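Local coordinates for general stress protein 26 (Bacillus anthracis, PDB 3EC6) that is of unknown function but binds flavin-adenine dinucleotide and, as a general stress protein of the pyridoxamine 5'-phosphate oxidase family, may be a flavin-dependent protein, at residues A[91-96]-A[113-118]. Sequence-based numbering, arbitrary orientation. Where two conformers were deposited one is given.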
# COMPACT_ATOMS: atom_id res chain seq x y z
N THR A 91 11.05 25.32 8.38
CA THR A 91 9.91 25.49 9.29
C THR A 91 9.06 24.21 9.31
O THR A 91 8.76 23.71 10.39
CB THR A 91 9.06 26.71 8.95
OG1 THR A 91 9.89 27.87 9.07
CG2 THR A 91 7.85 26.87 9.94
N LEU A 92 8.74 23.66 8.14
CA LEU A 92 7.97 22.42 8.12
C LEU A 92 8.79 21.25 8.66
O LEU A 92 8.27 20.43 9.41
CB LEU A 92 7.42 22.07 6.73
CG LEU A 92 6.37 23.04 6.24
CD1 LEU A 92 6.09 22.78 4.71
CD2 LEU A 92 5.12 22.93 7.07
N LYS A 93 10.08 21.18 8.31
CA LYS A 93 10.90 20.07 8.80
C LYS A 93 10.94 20.07 10.35
O LYS A 93 10.84 19.03 10.99
CB LYS A 93 12.34 20.15 8.23
CG LYS A 93 12.35 19.60 6.80
CD LYS A 93 13.59 19.93 6.04
CE LYS A 93 14.74 19.66 6.83
NZ LYS A 93 15.95 20.34 6.18
N ASN A 94 11.12 21.26 10.93
CA ASN A 94 11.18 21.36 12.39
C ASN A 94 9.81 21.12 13.01
O ASN A 94 9.72 20.54 14.10
CB ASN A 94 11.74 22.73 12.80
CG ASN A 94 13.21 22.90 12.42
OD1 ASN A 94 13.92 21.95 12.28
ND2 ASN A 94 13.65 24.16 12.29
N LYS A 95 8.75 21.51 12.31
CA LYS A 95 7.38 21.32 12.81
C LYS A 95 7.05 19.85 13.00
O LYS A 95 6.51 19.43 14.03
CB LYS A 95 6.37 22.01 11.86
CG LYS A 95 4.92 21.87 12.28
CD LYS A 95 4.03 22.71 11.32
CE LYS A 95 2.57 22.41 11.53
NZ LYS A 95 1.78 23.51 10.84
N PHE A 96 7.43 19.04 12.03
CA PHE A 96 7.02 17.63 12.01
C PHE A 96 8.03 16.74 12.71
O PHE A 96 7.74 15.57 12.92
CB PHE A 96 6.77 17.14 10.56
CG PHE A 96 5.70 17.91 9.87
CD1 PHE A 96 4.53 18.21 10.55
CD2 PHE A 96 5.85 18.29 8.53
CE1 PHE A 96 3.49 18.91 9.91
CE2 PHE A 96 4.83 19.01 7.88
CZ PHE A 96 3.68 19.33 8.57
N TYR A 113 17.58 14.89 5.79
CA TYR A 113 16.12 14.95 6.05
C TYR A 113 15.45 15.83 4.99
O TYR A 113 15.76 17.02 4.85
CB TYR A 113 15.96 15.54 7.46
CG TYR A 113 14.56 15.88 7.96
CD1 TYR A 113 13.40 15.34 7.35
CD2 TYR A 113 14.42 16.71 9.10
CE1 TYR A 113 12.17 15.65 7.81
CE2 TYR A 113 13.15 17.03 9.61
CZ TYR A 113 12.04 16.48 8.93
OH TYR A 113 10.79 16.78 9.43
N VAL A 114 14.53 15.24 4.27
CA VAL A 114 13.66 16.05 3.39
C VAL A 114 12.25 15.60 3.65
O VAL A 114 12.00 14.53 4.26
CB VAL A 114 13.99 15.84 1.89
CG1 VAL A 114 15.42 16.32 1.60
CG2 VAL A 114 13.83 14.35 1.47
N LEU A 115 11.32 16.40 3.17
CA LEU A 115 9.90 16.03 3.21
C LEU A 115 9.41 15.71 1.79
O LEU A 115 9.73 16.41 0.83
CB LEU A 115 9.04 17.16 3.79
CG LEU A 115 9.25 17.46 5.27
CD1 LEU A 115 8.59 18.81 5.59
CD2 LEU A 115 8.70 16.34 6.15
N ILE A 116 8.60 14.65 1.68
CA ILE A 116 7.81 14.48 0.46
C ILE A 116 6.46 15.17 0.70
O ILE A 116 5.77 14.89 1.67
CB ILE A 116 7.58 13.03 0.22
CG1 ILE A 116 8.89 12.31 -0.01
CG2 ILE A 116 6.64 12.89 -0.98
CD1 ILE A 116 8.72 10.76 -0.12
N LYS A 117 6.12 16.13 -0.17
CA LYS A 117 4.92 16.93 -0.08
C LYS A 117 3.93 16.35 -1.06
O LYS A 117 4.22 16.18 -2.24
CB LYS A 117 5.24 18.39 -0.47
CG LYS A 117 3.98 19.22 -0.60
CD LYS A 117 4.35 20.68 -0.81
CE LYS A 117 3.14 21.55 -1.07
NZ LYS A 117 3.55 22.94 -1.38
N ILE A 118 2.73 16.02 -0.62
CA ILE A 118 1.75 15.39 -1.52
C ILE A 118 0.57 16.35 -1.64
O ILE A 118 -0.16 16.61 -0.66
CB ILE A 118 1.26 14.04 -0.96
CG1 ILE A 118 2.40 13.07 -0.93
CG2 ILE A 118 0.16 13.45 -1.89
CD1 ILE A 118 2.22 11.98 0.03
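With its ring anti to the backbone N (chi1 173°), Y113 reaches out from the start of strand 113-118 to helix 91-96, while K93 holds CG beside its own backbone N and bends at chi3, laying its chain over the tyrosine ring. The two side chains run past each other in opposite directions. K93 CG sits above one face, 3.9 Å from the Y113 ring centroid, a CH-pi contact, and farther along K93 CE packs 3.7 Å from Y113 CD2. A lysine suits this place because its methylenes can cover an aromatic face while the ammonium continues past the ring. The phenol hydroxyl suits its own because it can donate to a helix carbonyl: Y113 OH bonds K93 O at 2.7 Å, in the carbonyl plane on a lone pair, with a C=O...O angle of 114°. One residue of the helix is thus gripped by both its side chain and its carbonyl.

Beside this pair, L115 supplies a branched apolar end that packs against the helix side carrying L92 and F96. Its CD1 lies 3.6 Å from L92 CB and meets the F96 ring at its edge, 4.1 Å from F96 CD2. A flat aromatic suits this buried site, where F96 also meets the rings of F36 and Y43.

The axes of segments 91-96 and 113-118 approach to 8.9 Å and cross at 96°. The Y113 side chain is about 8 Å from bound FAD. Helix 90-96 rests on a curled antiparallel sheet, consistent with the split-barrel fold of the FMN-binding clan, in which strand 113-126 lies between strands 41-47 and 77-87.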